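Local structure of citrate lyase, subunit 1 (Methanosaeta concilii, 6HXI) at residues T54-F64 and R102-F111; G158-K167 and V179-R188. The protein probably contributes the ATP-grasp and citrate-binding modules of an ATP citrate lyase, which uses ATP to turn citrate and coenzyme A into acetyl-CoA and oxaloacetate. All blocks are in the same frame, centred on the assembly; numbering follows the deposited sequence.

Contact 1: T54-F64 and R102-F111; sequences TRLVVKPDQLF and RLSYFLIEPF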
# COMPACT_ATOMS: atom_id res chain seq x y z
N THR C 54 -49.53 -15.14 64.17
CA THR C 54 -49.54 -13.76 64.69
C THR C 54 -50.93 -13.13 64.58
O THR C 54 -51.72 -13.53 63.72
CB THR C 54 -48.46 -12.92 63.94
OG1 THR C 54 -47.25 -13.66 63.85
CG2 THR C 54 -48.17 -11.57 64.61
N ARG C 55 -51.24 -12.14 65.47
CA ARG C 55 -52.49 -11.39 65.39
C ARG C 55 -52.28 -10.34 64.29
O ARG C 55 -51.24 -9.68 64.26
CB ARG C 55 -52.89 -10.75 66.73
CG ARG C 55 -53.41 -11.75 67.78
CD ARG C 55 -54.53 -12.68 67.30
NE ARG C 55 -55.79 -11.98 67.04
CZ ARG C 55 -56.99 -12.42 67.42
NH1 ARG C 55 -57.11 -13.56 68.10
NH2 ARG C 55 -58.08 -11.72 67.13
N LEU C 56 -53.24 -10.23 63.37
CA LEU C 56 -53.15 -9.41 62.17
C LEU C 56 -54.01 -8.15 62.11
O LEU C 56 -54.87 -7.91 62.97
CB LEU C 56 -53.47 -10.30 60.94
CG LEU C 56 -52.79 -11.66 60.83
CD1 LEU C 56 -53.37 -12.45 59.73
CD2 LEU C 56 -51.28 -11.53 60.61
N VAL C 57 -53.70 -7.33 61.08
CA VAL C 57 -54.37 -6.12 60.61
C VAL C 57 -54.43 -6.26 59.07
O VAL C 57 -53.41 -6.53 58.43
CB VAL C 57 -53.67 -4.79 61.03
CG1 VAL C 57 -54.38 -3.57 60.44
CG2 VAL C 57 -53.59 -4.66 62.54
N VAL C 58 -55.62 -6.12 58.50
CA VAL C 58 -55.78 -6.19 57.05
C VAL C 58 -56.63 -4.98 56.60
O VAL C 58 -57.69 -4.72 57.17
CB VAL C 58 -56.22 -7.59 56.50
CG1 VAL C 58 -57.47 -8.12 57.18
CG2 VAL C 58 -56.36 -7.60 54.98
N LYS C 59 -56.08 -4.20 55.67
CA LYS C 59 -56.67 -2.96 55.17
C LYS C 59 -56.39 -2.75 53.66
O LYS C 59 -55.34 -3.20 53.18
CB LYS C 59 -56.16 -1.75 55.99
CG LYS C 59 -54.63 -1.64 56.11
CD LYS C 59 -54.22 -0.66 57.18
CE LYS C 59 -52.81 -0.92 57.66
NZ LYS C 59 -52.27 0.21 58.46
N PRO C 60 -57.29 -2.05 52.90
CA PRO C 60 -57.00 -1.83 51.47
C PRO C 60 -55.83 -0.86 51.23
O PRO C 60 -55.75 0.19 51.89
CB PRO C 60 -58.33 -1.30 50.91
CG PRO C 60 -59.03 -0.71 52.07
CD PRO C 60 -58.57 -1.44 53.30
N ASP C 61 -54.93 -1.23 50.31
CA ASP C 61 -53.73 -0.47 49.95
C ASP C 61 -53.85 0.06 48.51
O ASP C 61 -53.09 -0.34 47.63
CB ASP C 61 -52.47 -1.33 50.15
CG ASP C 61 -51.18 -0.55 50.34
OD1 ASP C 61 -51.22 0.71 50.28
OD2 ASP C 61 -50.13 -1.19 50.55
N GLN C 62 -54.82 0.96 48.28
CA GLN C 62 -55.06 1.52 46.95
C GLN C 62 -54.99 3.06 46.94
O GLN C 62 -55.62 3.72 46.11
CB GLN C 62 -56.39 0.99 46.38
CG GLN C 62 -56.24 -0.37 45.71
CD GLN C 62 -57.56 -0.97 45.34
OE1 GLN C 62 -58.29 -1.48 46.19
NE2 GLN C 62 -57.89 -0.95 44.06
N LEU C 63 -54.14 3.61 47.83
CA LEU C 63 -53.83 5.04 48.00
C LEU C 63 -55.05 5.84 48.51
O LEU C 63 -55.63 6.66 47.79
CB LEU C 63 -53.21 5.67 46.71
CG LEU C 63 -52.10 4.86 46.00
CD1 LEU C 63 -51.83 5.39 44.62
CD2 LEU C 63 -50.82 4.86 46.77
N PHE C 64 -55.42 5.59 49.79
CA PHE C 64 -56.56 6.20 50.48
C PHE C 64 -56.17 7.18 51.61
O PHE C 64 -55.09 7.77 51.57
CB PHE C 64 -57.51 5.11 51.01
CG PHE C 64 -58.25 4.29 49.99
CD1 PHE C 64 -58.90 4.90 48.91
CD2 PHE C 64 -58.39 2.91 50.14
CE1 PHE C 64 -59.60 4.14 47.98
CE2 PHE C 64 -59.10 2.15 49.21
CZ PHE C 64 -59.69 2.77 48.13
N ARG C 102 -63.44 -0.71 42.20
CA ARG C 102 -63.42 -1.98 42.93
C ARG C 102 -62.20 -2.08 43.83
O ARG C 102 -61.14 -1.55 43.49
CB ARG C 102 -63.48 -3.19 41.97
CG ARG C 102 -64.81 -3.38 41.23
CD ARG C 102 -64.82 -4.66 40.41
NE ARG C 102 -65.79 -4.60 39.32
CZ ARG C 102 -65.48 -4.33 38.05
NH1 ARG C 102 -64.22 -4.11 37.70
NH2 ARG C 102 -66.43 -4.29 37.12
N LEU C 103 -62.34 -2.76 44.99
CA LEU C 103 -61.22 -2.98 45.91
C LEU C 103 -60.38 -4.16 45.36
O LEU C 103 -60.95 -5.20 45.06
CB LEU C 103 -61.71 -3.28 47.33
CG LEU C 103 -62.34 -2.13 48.12
CD1 LEU C 103 -63.00 -2.63 49.39
CD2 LEU C 103 -61.31 -1.04 48.47
N SER C 104 -59.06 -3.98 45.16
CA SER C 104 -58.23 -5.05 44.58
C SER C 104 -56.92 -5.35 45.32
O SER C 104 -56.38 -6.45 45.16
CB SER C 104 -57.95 -4.77 43.11
OG SER C 104 -59.14 -4.76 42.34
N TYR C 105 -56.38 -4.38 46.09
CA TYR C 105 -55.12 -4.55 46.82
C TYR C 105 -55.29 -4.34 48.31
O TYR C 105 -55.87 -3.34 48.73
CB TYR C 105 -54.00 -3.69 46.22
CG TYR C 105 -53.65 -4.11 44.80
CD1 TYR C 105 -52.71 -5.10 44.56
CD2 TYR C 105 -54.26 -3.51 43.70
CE1 TYR C 105 -52.40 -5.51 43.26
CE2 TYR C 105 -53.97 -3.91 42.40
CZ TYR C 105 -53.03 -4.91 42.18
OH TYR C 105 -52.71 -5.28 40.90
N PHE C 106 -54.79 -5.30 49.11
CA PHE C 106 -54.91 -5.30 50.57
C PHE C 106 -53.59 -5.62 51.26
O PHE C 106 -52.89 -6.56 50.86
CB PHE C 106 -55.98 -6.31 51.05
CG PHE C 106 -57.37 -6.05 50.51
CD1 PHE C 106 -57.77 -6.59 49.29
CD2 PHE C 106 -58.28 -5.27 51.22
CE1 PHE C 106 -59.05 -6.33 48.78
CE2 PHE C 106 -59.55 -5.02 50.71
CZ PHE C 106 -59.93 -5.55 49.49
N LEU C 107 -53.28 -4.87 52.31
CA LEU C 107 -52.06 -5.10 53.07
C LEU C 107 -52.35 -5.91 54.35
O LEU C 107 -53.29 -5.58 55.08
CB LEU C 107 -51.35 -3.77 53.40
CG LEU C 107 -50.17 -3.80 54.40
CD1 LEU C 107 -48.91 -4.44 53.80
CD2 LEU C 107 -49.87 -2.42 54.93
N ILE C 108 -51.54 -6.96 54.59
CA ILE C 108 -51.61 -7.77 55.81
C ILE C 108 -50.32 -7.56 56.61
O ILE C 108 -49.21 -7.68 56.08
CB ILE C 108 -51.99 -9.27 55.64
CG1 ILE C 108 -53.11 -9.46 54.59
CG2 ILE C 108 -52.41 -9.88 57.00
CD1 ILE C 108 -53.24 -10.86 54.06
N GLU C 109 -50.48 -7.20 57.88
CA GLU C 109 -49.36 -6.97 58.78
C GLU C 109 -49.70 -7.34 60.24
O GLU C 109 -50.88 -7.40 60.58
CB GLU C 109 -48.89 -5.51 58.66
CG GLU C 109 -49.87 -4.47 59.18
CD GLU C 109 -49.37 -3.04 59.15
OE1 GLU C 109 -48.16 -2.83 58.91
OE2 GLU C 109 -50.18 -2.12 59.40
N PRO C 110 -48.69 -7.55 61.13
CA PRO C 110 -49.00 -7.87 62.54
C PRO C 110 -49.66 -6.71 63.29
O PRO C 110 -49.37 -5.54 63.02
CB PRO C 110 -47.64 -8.21 63.14
CG PRO C 110 -46.64 -7.53 62.28
CD PRO C 110 -47.22 -7.52 60.90
N PHE C 111 -50.57 -7.03 64.22
CA PHE C 111 -51.27 -6.06 65.05
C PHE C 111 -50.36 -5.67 66.20
O PHE C 111 -49.99 -6.52 67.01
CB PHE C 111 -52.60 -6.64 65.58
CG PHE C 111 -53.34 -5.77 66.57
CD1 PHE C 111 -54.19 -4.76 66.14
CD2 PHE C 111 -53.21 -5.98 67.94
CE1 PHE C 111 -54.88 -3.96 67.07
CE2 PHE C 111 -53.88 -5.17 68.86
CZ PHE C 111 -54.71 -4.17 68.42

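Contact 2: G158-K167 and V179-R188; sequences GIDALDVGSK and VEEFITALWR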
# COMPACT_ATOMS: atom_id res chain seq x y z
N GLY C 158 -28.13 20.52 55.58
CA GLY C 158 -28.51 19.17 56.02
C GLY C 158 -28.98 19.11 57.46
O GLY C 158 -29.13 20.15 58.12
N ILE C 159 -29.25 17.88 57.95
CA ILE C 159 -29.76 17.64 59.32
C ILE C 159 -28.68 17.86 60.42
O ILE C 159 -29.03 18.31 61.51
CB ILE C 159 -30.46 16.25 59.45
CG1 ILE C 159 -31.50 16.21 60.58
CG2 ILE C 159 -29.48 15.07 59.55
CD1 ILE C 159 -32.86 16.55 60.20
N ASP C 160 -27.40 17.54 60.14
CA ASP C 160 -26.27 17.66 61.08
C ASP C 160 -26.08 19.09 61.61
O ASP C 160 -25.58 19.29 62.73
CB ASP C 160 -24.98 17.14 60.43
CG ASP C 160 -24.98 15.66 60.09
OD1 ASP C 160 -26.03 15.15 59.62
OD2 ASP C 160 -23.92 15.02 60.25
N ALA C 161 -26.51 20.08 60.80
CA ALA C 161 -26.47 21.51 61.15
C ALA C 161 -27.58 21.89 62.15
O ALA C 161 -27.64 23.05 62.57
CB ALA C 161 -26.59 22.34 59.88
N LEU C 162 -28.45 20.93 62.54
CA LEU C 162 -29.58 21.16 63.43
C LEU C 162 -29.61 20.34 64.71
O LEU C 162 -29.37 19.13 64.69
CB LEU C 162 -30.92 20.92 62.69
CG LEU C 162 -31.20 21.72 61.43
CD1 LEU C 162 -32.27 21.04 60.61
CD2 LEU C 162 -31.60 23.14 61.75
N ASP C 163 -30.02 20.99 65.82
CA ASP C 163 -30.25 20.32 67.10
C ASP C 163 -31.75 19.99 67.10
O ASP C 163 -32.57 20.84 67.46
CB ASP C 163 -29.87 21.22 68.28
CG ASP C 163 -30.34 20.70 69.63
OD1 ASP C 163 -29.87 19.62 70.05
OD2 ASP C 163 -31.21 21.36 70.25
N VAL C 164 -32.09 18.78 66.61
CA VAL C 164 -33.47 18.27 66.50
C VAL C 164 -34.09 18.13 67.90
O VAL C 164 -35.29 18.34 68.05
CB VAL C 164 -33.58 16.97 65.65
CG1 VAL C 164 -35.01 16.46 65.58
CG2 VAL C 164 -33.04 17.19 64.23
N GLY C 165 -33.24 17.87 68.90
CA GLY C 165 -33.58 17.77 70.32
C GLY C 165 -34.66 18.73 70.75
O GLY C 165 -35.64 18.30 71.35
N SER C 166 -34.51 20.03 70.39
CA SER C 166 -35.49 21.09 70.65
C SER C 166 -36.79 20.82 69.82
O SER C 166 -37.00 21.31 68.71
CB SER C 166 -34.89 22.46 70.37
OG SER C 166 -33.69 22.62 71.10
N LYS C 167 -37.61 19.95 70.42
CA LYS C 167 -38.88 19.39 70.02
C LYS C 167 -39.80 19.50 71.28
O LYS C 167 -39.48 20.27 72.19
CB LYS C 167 -38.64 17.92 69.67
CG LYS C 167 -39.63 17.31 68.69
CD LYS C 167 -39.02 16.20 67.84
CE LYS C 167 -38.63 14.97 68.63
NZ LYS C 167 -37.25 15.06 69.17
N VAL C 179 -37.16 9.71 69.61
CA VAL C 179 -37.91 10.36 68.53
C VAL C 179 -36.97 11.25 67.71
O VAL C 179 -37.07 11.27 66.49
CB VAL C 179 -39.20 11.10 69.01
CG1 VAL C 179 -39.98 11.64 67.82
CG2 VAL C 179 -40.10 10.18 69.83
N GLU C 180 -36.05 11.99 68.40
CA GLU C 180 -35.03 12.87 67.80
C GLU C 180 -34.19 12.03 66.82
O GLU C 180 -34.05 12.42 65.67
CB GLU C 180 -34.14 13.46 68.92
CG GLU C 180 -32.87 14.16 68.45
CD GLU C 180 -31.93 14.60 69.56
OE1 GLU C 180 -31.78 13.86 70.56
OE2 GLU C 180 -31.33 15.69 69.42
N GLU C 181 -33.72 10.84 67.27
CA GLU C 181 -32.93 9.89 66.50
C GLU C 181 -33.74 9.28 65.36
O GLU C 181 -33.20 9.11 64.25
CB GLU C 181 -32.34 8.81 67.42
CG GLU C 181 -31.00 9.21 68.03
CD GLU C 181 -30.74 8.84 69.48
OE1 GLU C 181 -30.83 7.64 69.83
OE2 GLU C 181 -30.41 9.76 70.27
N PHE C 182 -35.04 8.96 65.62
CA PHE C 182 -35.92 8.36 64.62
C PHE C 182 -36.24 9.30 63.47
O PHE C 182 -36.20 8.87 62.30
CB PHE C 182 -37.20 7.78 65.26
CG PHE C 182 -38.28 7.41 64.27
CD1 PHE C 182 -38.12 6.34 63.40
CD2 PHE C 182 -39.42 8.20 64.14
CE1 PHE C 182 -39.09 6.03 62.45
CE2 PHE C 182 -40.39 7.90 63.18
CZ PHE C 182 -40.22 6.81 62.35
N ILE C 183 -36.57 10.57 63.78
CA ILE C 183 -36.94 11.55 62.73
C ILE C 183 -35.69 12.04 61.97
O ILE C 183 -35.81 12.40 60.79
CB ILE C 183 -37.87 12.70 63.24
CG1 ILE C 183 -37.12 13.74 64.10
CG2 ILE C 183 -39.10 12.11 63.99
CD1 ILE C 183 -37.99 15.00 64.43
N THR C 184 -34.50 11.98 62.63
CA THR C 184 -33.20 12.33 62.02
C THR C 184 -32.87 11.26 60.96
O THR C 184 -32.44 11.61 59.86
CB THR C 184 -32.11 12.52 63.10
OG1 THR C 184 -32.41 13.70 63.84
CG2 THR C 184 -30.70 12.67 62.51
N ALA C 185 -33.10 9.97 61.31
CA ALA C 185 -32.91 8.81 60.44
C ALA C 185 -33.92 8.82 59.29
O ALA C 185 -33.56 8.53 58.15
CB ALA C 185 -33.07 7.53 61.25
N LEU C 186 -35.18 9.20 59.60
CA LEU C 186 -36.27 9.29 58.63
C LEU C 186 -35.98 10.32 57.56
O LEU C 186 -36.27 10.07 56.39
CB LEU C 186 -37.62 9.57 59.31
CG LEU C 186 -38.86 9.28 58.46
CD1 LEU C 186 -39.15 7.80 58.39
CD2 LEU C 186 -40.07 10.02 59.01
N TRP C 187 -35.36 11.47 57.94
CA TRP C 187 -34.93 12.50 57.00
C TRP C 187 -33.84 11.96 56.06
O TRP C 187 -33.88 12.22 54.86
CB TRP C 187 -34.42 13.77 57.70
CG TRP C 187 -33.97 14.80 56.71
CD1 TRP C 187 -34.77 15.61 55.96
CD2 TRP C 187 -32.64 15.02 56.25
NE1 TRP C 187 -34.01 16.36 55.09
CE2 TRP C 187 -32.69 15.99 55.22
CE3 TRP C 187 -31.39 14.45 56.57
CZ2 TRP C 187 -31.55 16.46 54.57
CZ3 TRP C 187 -30.25 14.92 55.94
CH2 TRP C 187 -30.34 15.91 54.94
N ARG C 188 -32.87 11.20 56.62
CA ARG C 188 -31.77 10.61 55.85
C ARG C 188 -32.34 9.60 54.86
O ARG C 188 -31.96 9.59 53.70
CB ARG C 188 -30.75 9.96 56.80
CG ARG C 188 -30.06 10.95 57.73
CD ARG C 188 -28.81 10.32 58.34
NE ARG C 188 -28.39 10.98 59.58
CZ ARG C 188 -27.61 12.06 59.64
NH1 ARG C 188 -27.18 12.65 58.53
NH2 ARG C 188 -27.29 12.58 60.82

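Contact 1: T54-F64 and R102-F111
Gln62 OE1 takes two backbone N-H groups from the chain entering strand 106-110: Ser104 N at 2.8 Å, coming from above the plane of the amide, and more weakly Tyr105 N. With the chain extended beyond CG (chi2 171°), the amide reaches across to this backbone, and NE2 makes a weak bond to Arg102 O. Were Gln62 an alanine, the Ser104 N-H would probably lose its acceptor and a gap open beside the CB of Tyr105, where CG now packs. From Gln62 the pairing runs back as an antiparallel ladder. Asp61 N bonds to Tyr105 O, Leu107 N meets Lys59 O at 2.8 Å, and the nearly straight bond from Phe111 N to Arg55 O closes the far end at 2.7 Å. One face carries Val58, Pro60, Phe106 and Ile108; Val58 CG2 lies 3.8 Å from Ile108 CG1, and Val58 and Pro60 also touch helix 79-89. On the other face Val57 CG2 meets the edge of the Phe111 ring at CD1, 3.7 Å away. Farther along the same face Lys59 NZ forms a weak salt bridge, 3.3 Å, to Glu109 OE2. That ammonium also pairs with Glu8 and Asp214, while Glu109 OE1 pairs with Lys12, so the buried Lys59 and Glu109 each have further charge partners. Asp214 belongs to the larger sheet, so this face looks toward it. These are the two central strands of the small four-stranded antiparallel sheet of an ATP-grasp fold, in which the nucleotide typically lies between this sheet and the larger one.

Contact 2: G158-K167 and V179-R188
Ile159 and Trp187 run antiparallel alongside each other, Ile159 CB 3.5 Å from Trp187 CE3, where a loop packs on a helix of the ATP-grasp region: residues 158-167, with a type I beta turn from Ile159 to Leu162, lie along helix 173-192. This tight part is apolar. The backbone N of Ile159 sits over a face of the indole, and Trp187 NE1 hydrogen-bonds Asp129. Further along, Val164 CG1 presses on Ile183 CD1 at 3.5 Å, and Ile183 also receives CD of Lys167. Ile159 and Ile183 both reach Ile131 of the sheet beneath. Toward solvent the contact turns polar. Glu180 OE2 comes within 2.9 Å of Gly165 N, and exposed Asp163 brings a like charge, its OD1 4.2 Å from Glu180 OE2. At the other end Ile159 holds CG1 anti to its N (chi1 -155°), which leaves CG2 between N and the carbonyl carbon, from where it reaches over one face of the Arg188 guanidinium. Exposed Asp160 meets the edge of that group: its OD1 takes both terminal nitrogens of Arg188, NH1 at 3.0 Å through its syn lone pair and NH2 at 3.1 Å from above the carboxylate plane, the two flat groups standing 85° apart.

Contacts 1 and 2 both belong to the ATP-grasp part of the chain but share no element: their centres are 30 Å apart and their nearest atoms about 13 Å. Contact 1 joins neighbouring strands inside the four-stranded sheet, whereas contact 2 lays a loop on the helix that covers the six-stranded one. Both are partly buried, yet the centre of contact 2 lies about 29 Å from the centre of the chain, that of contact 1 about 20 Å. Chemistry follows place. Residues 54-64 and 102-111 are joined chiefly by backbone hydrogen bonds, with buried charges on one face; residues 158-167 and 179-188 rely on apolar side chains, with a salt bridge at the rim.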